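Uncharacterized protein (Bacteroides uniformis, PDB 4JPQ) is of unknown function but probably binds carbohydrate through a fold of the carbohydrate-binding family 9 type. Local coordinates at residues F53-Y66 with G172-Y184. Sequence-based numbering, arbitrary orientation.
With SO4 (sulfate ion), chain F.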
ATOM      1  N   PHE A  53       5.439  -3.555  -7.462  1.00 43.50           N
ATOM      2  CA  PHE A  53       5.269  -2.198  -6.969  1.00 46.87           C
ATOM      3  C   PHE A  53       6.573  -1.403  -7.035  1.00 50.58           C
ATOM      4  O   PHE A  53       7.620  -1.963  -7.307  1.00 56.68           O
ATOM      5  CB  PHE A  53       4.755  -2.225  -5.528  1.00 47.23           C
ATOM      6  CG  PHE A  53       5.801  -2.604  -4.513  1.00 45.15           C
ATOM      7  CD1 PHE A  53       6.182  -3.925  -4.352  1.00 46.73           C
ATOM      8  CD2 PHE A  53       6.407  -1.628  -3.717  1.00 47.75           C
ATOM      9  CE1 PHE A  53       7.152  -4.280  -3.419  1.00 54.73           C
ATOM     10  CE2 PHE A  53       7.372  -1.971  -2.782  1.00 49.53           C
ATOM     11  CZ  PHE A  53       7.747  -3.300  -2.631  1.00 56.22           C
ATOM     12  N   ARG A  54       6.484  -0.098  -6.789  1.00 45.49           N
ATOM     13  CA  ARG A  54       7.665   0.754  -6.700  1.00 45.60           C
ATOM     14  C   ARG A  54       7.355   1.979  -5.874  1.00 47.09           C
ATOM     15  O   ARG A  54       6.207   2.403  -5.776  1.00 45.56           O
ATOM     16  CB  ARG A  54       8.231   1.146  -8.050  1.00 44.73           C
ATOM     17  CG  ARG A  54       7.269   1.890  -8.939  1.00 45.33           C
ATOM     18  CD  ARG A  54       7.940   2.274 -10.231  1.00 43.70           C
ATOM     19  NE  ARG A  54       6.992   2.907 -11.137  1.00 45.13           N
ATOM     20  CZ  ARG A  54       7.277   3.323 -12.375  1.00 56.28           C
ATOM     21  NH1 ARG A  54       8.510   3.241 -12.888  1.00 58.90           N
ATOM     22  NH2 ARG A  54       6.319   3.879 -13.111  1.00 56.71           N
ATOM     23  N   ILE A  55       8.412   2.533  -5.300  1.00 51.26           N
ATOM     24  CA  ILE A  55       8.292   3.599  -4.350  1.00 46.48           C
ATOM     25  C   ILE A  55       9.403   4.647  -4.489  1.00 45.06           C
ATOM     26  O   ILE A  55      10.547   4.326  -4.807  1.00 49.09           O
ATOM     27  CB  ILE A  55       8.226   2.983  -2.922  1.00 50.31           C
ATOM     28  CG1 ILE A  55       7.875   4.060  -1.873  1.00 48.34           C
ATOM     29  CG2 ILE A  55       9.512   2.210  -2.572  1.00 50.92           C
ATOM     30  CD1 ILE A  55       7.647   3.515  -0.490  1.00 45.65           C
ATOM     31  N   ALA A  56       9.037   5.897  -4.223  1.00 42.89           N
ATOM     32  CA  ALA A  56       9.963   7.039  -4.245  1.00 47.25           C
ATOM     33  C   ALA A  56       9.412   8.136  -3.348  1.00 43.22           C
ATOM     34  O   ALA A  56       8.349   7.944  -2.749  1.00 43.55           O
ATOM     35  CB  ALA A  56      10.117   7.546  -5.653  1.00 49.69           C
ATOM     36  N   HIS A  57      10.117   9.261  -3.239  1.00 45.90           N
ATOM     37  CA  HIS A  57       9.627  10.371  -2.418  1.00 48.28           C
ATOM     38  C   HIS A  57      10.028  11.737  -2.919  1.00 47.71           C
ATOM     39  O   HIS A  57      11.044  11.887  -3.587  1.00 52.05           O
ATOM     40  CB  HIS A  57      10.056  10.206  -0.949  1.00 54.16           C
ATOM     41  CG  HIS A  57      11.512  10.462  -0.691  1.00 64.07           C
ATOM     42  ND1 HIS A  57      11.964  11.582  -0.027  1.00 68.83           N
ATOM     43  CD2 HIS A  57      12.615   9.735  -0.994  1.00 67.93           C
ATOM     44  CE1 HIS A  57      13.280  11.530   0.077  1.00 77.65           C
ATOM     45  NE2 HIS A  57      13.699  10.421  -0.507  1.00 76.77           N
ATOM     46  N   THR A  58       9.221  12.722  -2.553  1.00 47.09           N
ATOM     47  CA  THR A  58       9.462  14.115  -2.885  1.00 49.83           C
ATOM     48  C   THR A  58      10.111  14.908  -1.750  1.00 50.93           C
ATOM     49  O   THR A  58      10.466  16.063  -1.949  1.00 53.07           O
ATOM     50  CB  THR A  58       8.145  14.804  -3.260  1.00 55.95           C
ATOM     51  OG1 THR A  58       7.272  14.851  -2.126  1.00 55.05           O
ATOM     52  CG2 THR A  58       7.461  14.041  -4.398  1.00 60.45           C
ATOM     53  N   GLY A  59      10.241  14.308  -0.570  1.00 53.26           N
ATOM     54  CA  GLY A  59      10.736  14.995   0.627  1.00 64.12           C
ATOM     55  C   GLY A  59       9.531  15.264   1.533  1.00 68.52           C
ATOM     56  O   GLY A  59       9.601  15.040   2.746  1.00 66.56           O
ATOM     57  N   ARG A  60       8.437  15.755   0.938  1.00 65.63           N
ATOM     58  CA  ARG A  60       7.164  15.991   1.621  1.00 71.87           C
ATOM     59  C   ARG A  60       6.175  14.828   1.432  1.00 59.23           C
ATOM     60  O   ARG A  60       5.233  14.725   2.209  1.00 59.79           O
ATOM     61  CB  ARG A  60       6.489  17.276   1.100  1.00 92.59           C
ATOM     62  CG  ARG A  60       7.389  18.519   1.010  1.00118.03           C
ATOM     63  CD  ARG A  60       6.648  19.743   0.485  1.00130.28           C
ATOM     64  NE  ARG A  60       5.950  19.468  -0.783  1.00147.97           N
ATOM     65  CZ  ARG A  60       5.178  20.337  -1.437  1.00149.87           C
ATOM     66  NH1 ARG A  60       5.012  21.590  -0.997  1.00163.84           N
ATOM     67  NH2 ARG A  60       4.581  19.954  -2.568  1.00143.88           N
ATOM     68  N   GLU A  61       6.353  13.977   0.411  1.00 58.33           N
ATOM     69  CA  GLU A  61       5.373  12.913   0.080  1.00 57.26           C
ATOM     70  C   GLU A  61       5.994  11.597  -0.365  1.00 51.52           C
ATOM     71  O   GLU A  61       7.041  11.607  -1.001  1.00 46.02           O
ATOM     72  CB  GLU A  61       4.496  13.401  -1.084  1.00 54.69           C
ATOM     73  CG  GLU A  61       3.664  14.647  -0.801  1.00 62.73           C
ATOM     74  CD  GLU A  61       3.634  15.601  -1.957  1.00 76.13           C
ATOM     75  OE1 GLU A  61       4.699  16.161  -2.307  1.00 76.89           O
ATOM     76  OE2 GLU A  61       2.536  15.785  -2.501  1.00 90.86           O
ATOM     77  N   ILE A  62       5.316  10.490  -0.054  1.00 49.65           N
ATOM     78  CA  ILE A  62       5.705   9.148  -0.493  1.00 51.36           C
ATOM     79  C   ILE A  62       4.836   8.839  -1.707  1.00 58.27           C
ATOM     80  O   ILE A  62       3.616   9.017  -1.646  1.00 54.41           O
ATOM     81  CB  ILE A  62       5.424   8.055   0.558  1.00 49.21           C
ATOM     82  CG1 ILE A  62       6.209   8.338   1.834  1.00 53.84           C
ATOM     83  CG2 ILE A  62       5.801   6.674   0.008  1.00 49.81           C
ATOM     84  CD1 ILE A  62       5.866   7.421   2.991  1.00 60.15           C
ATOM     85  N   LEU A  63       5.473   8.328  -2.760  1.00 51.99           N
ATOM     86  CA  LEU A  63       4.842   7.983  -4.013  1.00 43.91           C
ATOM     87  C   LEU A  63       4.889   6.471  -4.198  1.00 47.43           C
ATOM     88  O   LEU A  63       5.979   5.899  -4.260  1.00 47.76           O
ATOM     89  CB  LEU A  63       5.609   8.642  -5.158  1.00 46.47           C
ATOM     90  CG  LEU A  63       5.829  10.149  -5.083  1.00 50.82           C
ATOM     91  CD1 LEU A  63       6.566  10.611  -6.326  1.00 52.64           C
ATOM     92  CD2 LEU A  63       4.519  10.905  -4.933  1.00 55.39           C
ATOM     93  N   LEU A  64       3.716   5.835  -4.295  1.00 47.00           N
ATOM     94  CA  LEU A  64       3.578   4.383  -4.518  1.00 43.45           C
ATOM     95  C   LEU A  64       2.847   4.098  -5.809  1.00 43.72           C
ATOM     96  O   LEU A  64       1.852   4.757  -6.093  1.00 45.33           O
ATOM     97  CB  LEU A  64       2.725   3.734  -3.441  1.00 46.15           C
ATOM     98  CG  LEU A  64       3.247   3.555  -2.049  1.00 52.68           C
ATOM     99  CD1 LEU A  64       2.133   2.991  -1.185  1.00 65.72           C
ATOM    100  CD2 LEU A  64       4.442   2.623  -2.061  1.00 69.79           C
ATOM    101  N   HIS A  65       3.314   3.075  -6.531  1.00 38.00           N
ATOM    102  CA  HIS A  65       2.733   2.639  -7.780  1.00 42.76           C
ATOM    103  C   HIS A  65       2.747   1.116  -7.788  1.00 46.29           C
ATOM    104  O   HIS A  65       3.815   0.528  -7.727  1.00 46.37           O
ATOM    105  CB  HIS A  65       3.523   3.224  -8.961  1.00 47.93           C
ATOM    106  CG  HIS A  65       2.976   2.854 -10.305  1.00 50.51           C
ATOM    107  ND1 HIS A  65       3.774   2.474 -11.361  1.00 54.61           N
ATOM    108  CD2 HIS A  65       1.705   2.757 -10.747  1.00 53.57           C
ATOM    109  CE1 HIS A  65       3.020   2.183 -12.403  1.00 56.39           C
ATOM    110  NE2 HIS A  65       1.760   2.351 -12.058  1.00 53.07           N
ATOM    111  N   TYR A  66       1.560   0.512  -7.809  1.00 45.19           N
ATOM    112  CA  TYR A  66       1.364  -0.928  -7.863  1.00 39.91           C
ATOM    113  C   TYR A  66       0.861  -1.320  -9.236  1.00 44.05           C
ATOM    114  O   TYR A  66       0.033  -0.603  -9.810  1.00 42.46           O
ATOM    115  CB  TYR A  66       0.261  -1.351  -6.888  1.00 43.23           C
ATOM    116  CG  TYR A  66       0.568  -1.207  -5.428  1.00 41.35           C
ATOM    117  CD1 TYR A  66       0.281  -0.018  -4.752  1.00 41.98           C
ATOM    118  CD2 TYR A  66       1.097  -2.281  -4.693  1.00 36.07           C
ATOM    119  CE1 TYR A  66       0.538   0.115  -3.388  1.00 41.78           C
ATOM    120  CE2 TYR A  66       1.356  -2.157  -3.330  1.00 35.57           C
ATOM    121  CZ  TYR A  66       1.072  -0.962  -2.684  1.00 40.32           C
ATOM    122  OH  TYR A  66       1.324  -0.815  -1.348  1.00 51.53           O
ATOM    123  N   GLY A 172       8.170  15.725   9.770  1.00 84.84           N
ATOM    124  CA  GLY A 172       8.491  16.931   9.006  1.00 89.01           C
ATOM    125  C   GLY A 172       8.864  16.682   7.564  1.00 85.67           C
ATOM    126  O   GLY A 172       8.155  17.124   6.661  1.00 86.25           O
ATOM    127  N   SER A 173       9.974  15.966   7.368  1.00 78.74           N
ATOM    128  CA  SER A 173      10.536  15.691   6.046  1.00 75.45           C
ATOM    129  C   SER A 173      11.113  14.279   5.945  1.00 74.10           C
ATOM    130  O   SER A 173      11.802  13.827   6.843  1.00 78.38           O
ATOM    131  CB  SER A 173      11.640  16.703   5.737  1.00 71.39           C
ATOM    132  OG  SER A 173      12.242  16.434   4.476  1.00 72.79           O
ATOM    133  N   LEU A 174      10.885  13.639   4.801  1.00 77.45           N
ATOM    134  CA  LEU A 174      11.320  12.259   4.546  1.00 76.39           C
ATOM    135  C   LEU A 174      12.812  12.103   4.229  1.00 74.89           C
ATOM    136  O   LEU A 174      13.328  10.987   4.301  1.00 69.04           O
ATOM    137  CB  LEU A 174      10.513  11.666   3.381  1.00 75.22           C
ATOM    138  CG  LEU A 174       8.981  11.687   3.490  1.00 77.24           C
ATOM    139  CD1 LEU A 174       8.343  11.260   2.181  1.00 72.87           C
ATOM    140  CD2 LEU A 174       8.509  10.811   4.641  1.00 87.49           C
ATOM    141  N   ASP A 175      13.480  13.208   3.872  1.00 79.15           N
ATOM    142  CA  ASP A 175      14.908  13.220   3.487  1.00 80.63           C
ATOM    143  C   ASP A 175      15.810  12.488   4.480  1.00 82.33           C
ATOM    144  O   ASP A 175      15.916  12.902   5.647  1.00 84.41           O
ATOM    145  CB  ASP A 175      15.415  14.668   3.309  1.00 83.31           C
ATOM    146  CG  ASP A 175      14.854  15.341   2.064  1.00 81.26           C
ATOM    147  OD1 ASP A 175      15.080  14.821   0.966  1.00 83.66           O
ATOM    148  OD2 ASP A 175      14.210  16.401   2.178  1.00 84.96           O
ATOM    149  N   GLY A 176      16.401  11.375   4.030  1.00 75.36           N
ATOM    150  CA  GLY A 176      17.335  10.605   4.845  1.00 74.60           C
ATOM    151  C   GLY A 176      16.785   9.778   5.998  1.00 73.80           C
ATOM    152  O   GLY A 176      17.585   9.247   6.773  1.00 84.85           O
ATOM    153  N   LYS A 177      15.460   9.675   6.150  1.00 69.66           N
ATOM    154  CA  LYS A 177      14.870   8.865   7.235  1.00 72.57           C
ATOM    155  C   LYS A 177      14.906   7.396   6.888  1.00 67.49           C
ATOM    156  O   LYS A 177      15.028   7.039   5.712  1.00 66.36           O
ATOM    157  CB  LYS A 177      13.427   9.269   7.577  1.00 74.08           C
ATOM    158  CG  LYS A 177      13.328  10.622   8.261  1.00 91.27           C
ATOM    159  CD  LYS A 177      12.080  10.739   9.139  1.00 93.44           C
ATOM    160  CE  LYS A 177      11.949  12.078   9.827  1.00104.36           C
ATOM    161  NZ  LYS A 177      13.190  12.572  10.480  1.00115.73           N
ATOM    162  N   THR A 178      14.861   6.559   7.927  1.00 66.15           N
ATOM    163  CA  THR A 178      14.789   5.109   7.778  1.00 65.20           C
ATOM    164  C   THR A 178      13.489   4.674   8.467  1.00 67.14           C
ATOM    165  O   THR A 178      13.347   4.868   9.675  1.00 66.92           O
ATOM    166  CB  THR A 178      16.004   4.383   8.386  1.00 64.49           C
ATOM    167  OG1 THR A 178      17.218   4.882   7.805  1.00 63.71           O
ATOM    168  CG2 THR A 178      15.919   2.887   8.119  1.00 66.29           C
HETATM  169  N   MSE A 179      12.537   4.148   7.686  1.00 61.66           N
HETATM  170  CA  MSE A 179      11.255   3.653   8.203  1.00 61.20           C
HETATM  171  C   MSE A 179      11.184   2.170   8.000  1.00 63.15           C
HETATM  172  O   MSE A 179      11.988   1.592   7.264  1.00 65.42           O
HETATM  173  CB  MSE A 179      10.073   4.280   7.475  1.00 58.15           C
HETATM  174  CG  MSE A 179      10.086   5.796   7.607  1.00 60.69           C
HETATM  175 SE   MSE A 179       8.347   6.529   7.008  0.75 50.58          SE
HETATM  176  CE  MSE A 179       8.822   8.425   7.188  1.00 55.27           C
ATOM    177  N   LYS A 180      10.217   1.548   8.675  1.00 64.20           N
ATOM    178  CA  LYS A 180       9.961   0.121   8.565  1.00 64.02           C
ATOM    179  C   LYS A 180       8.538  -0.102   8.031  1.00 62.12           C
ATOM    180  O   LYS A 180       7.600   0.562   8.457  1.00 58.77           O
ATOM    181  CB  LYS A 180      10.191  -0.572   9.910  1.00 63.82           C
ATOM    182  CG  LYS A 180      11.609  -0.341  10.444  1.00 75.81           C
ATOM    183  CD  LYS A 180      12.155  -1.519  11.226  1.00 82.85           C
ATOM    184  CE  LYS A 180      12.589  -2.648  10.296  1.00 87.06           C
ATOM    185  NZ  LYS A 180      12.924  -3.883  11.052  1.00 96.53           N
ATOM    186  N   GLY A 181       8.389  -1.018   7.083  1.00 57.27           N
ATOM    187  CA  GLY A 181       7.081  -1.297   6.509  1.00 54.51           C
ATOM    188  C   GLY A 181       7.000  -2.550   5.669  1.00 56.52           C
ATOM    189  O   GLY A 181       7.958  -3.326   5.583  1.00 54.26           O
ATOM    190  N   ASN A 182       5.832  -2.758   5.068  1.00 51.53           N
ATOM    191  CA  ASN A 182       5.609  -3.902   4.183  1.00 54.06           C
ATOM    192  C   ASN A 182       4.500  -3.563   3.184  1.00 48.58           C
ATOM    193  O   ASN A 182       3.749  -2.580   3.377  1.00 41.32           O
ATOM    194  CB  ASN A 182       5.266  -5.152   5.020  1.00 57.01           C
ATOM    195  CG  ASN A 182       5.690  -6.467   4.364  1.00 54.46           C
ATOM    196  OD1 ASN A 182       5.901  -6.552   3.154  1.00 53.98           O
ATOM    197  ND2 ASN A 182       5.802  -7.512   5.183  1.00 60.14           N
ATOM    198  N   PHE A 183       4.423  -4.367   2.122  1.00 42.93           N
ATOM    199  CA  PHE A 183       3.448  -4.167   1.045  1.00 51.14           C
ATOM    200  C   PHE A 183       2.688  -5.461   0.833  1.00 52.76           C
ATOM    201  O   PHE A 183       3.291  -6.533   0.882  1.00 50.92           O
ATOM    202  CB  PHE A 183       4.156  -3.733  -0.239  1.00 53.39           C
ATOM    203  CG  PHE A 183       5.127  -2.599  -0.034  1.00 53.25           C
ATOM    204  CD1 PHE A 183       6.422  -2.854   0.413  1.00 52.98           C
ATOM    205  CD2 PHE A 183       4.745  -1.271  -0.260  1.00 52.02           C
ATOM    206  CE1 PHE A 183       7.316  -1.814   0.628  1.00 53.91           C
ATOM    207  CE2 PHE A 183       5.644  -0.231  -0.055  1.00 49.97           C
ATOM    208  CZ  PHE A 183       6.928  -0.501   0.396  1.00 51.45           C
ATOM    209  N   TYR A 184       1.366  -5.362   0.641  1.00 51.19           N
ATOM    210  CA  TYR A 184       0.527  -6.547   0.483  1.00 46.36           C
ATOM    211  C   TYR A 184      -0.518  -6.461  -0.626  1.00 46.89           C
ATOM    212  O   TYR A 184      -0.939  -5.373  -1.028  1.00 43.96           O
ATOM    213  CB  TYR A 184      -0.242  -6.864   1.777  1.00 48.26           C
ATOM    214  CG  TYR A 184       0.519  -6.816   3.078  1.00 45.06           C
ATOM    215  CD1 TYR A 184       1.561  -7.699   3.327  1.00 52.88           C
ATOM    216  CD2 TYR A 184       0.147  -5.929   4.101  1.00 43.22           C
ATOM    217  CE1 TYR A 184       2.252  -7.682   4.542  1.00 55.03           C
ATOM    218  CE2 TYR A 184       0.830  -5.898   5.314  1.00 49.13           C
ATOM    219  CZ  TYR A 184       1.868  -6.785   5.545  1.00 51.90           C
ATOM    220  OH  TYR A 184       2.534  -6.741   6.745  1.00 46.81           O
TER
HETATM  221  S   SO4 F 304      10.965  15.343  11.353  1.00158.23           S
HETATM  222  O1  SO4 F 304      10.952  14.084  12.138  1.00151.43           O
HETATM  223  O2  SO4 F 304       9.871  16.226  11.822  1.00177.96           O
HETATM  224  O3  SO4 F 304      12.243  16.063  11.524  1.00100.06           O
HETATM  225  O4  SO4 F 304      10.794  15.035   9.916  1.00182.09           O
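The carbonyl oxygen of G59, in the hairpin turn between strands 50-57 and 61-70, takes the backbone N-H of L174 in its carbonyl plane; the bond is 2.8 Å from L174 N to G59 O and nearly straight at 176°. The CA-H of S173 adds a weaker contact to the same oxygen. L174 opens a type II turn closed by the K177 N to L174 O bond. Its CG lies anti to its own carbonyl carbon (chi1 -55°), which carries CD1 in against the E61 carbonyl and beside I62 CG1 (3.6 Å), while L174 CB sits 3.7 Å from H57 ND1. D175 OD1, salt-bridged to K11, approaches the edge of the H57 imidazole at CE1, the carboxylate plane turned steeply from that of the ring. Farther along, F53 and F183 stack face to face, offset, with centroids 4.1 Å apart and planes at 30°; F53 CE2 stands over the centre of the F183 ring. The rim of F183 meets L64 CD2 at CE2, 3.7 Å away, I55 CD1 at CZ, and in its plane the Y66 hydroxyl at CD2. The contact thus joins the facing layers of a β-sandwich-like fold: W198 meets F53 edge-to-face, F92 of strand 89-95 packs against F183, L64 and Y66, and helix 23-29 covers the other side of the hairpin at R54, A56 and H65.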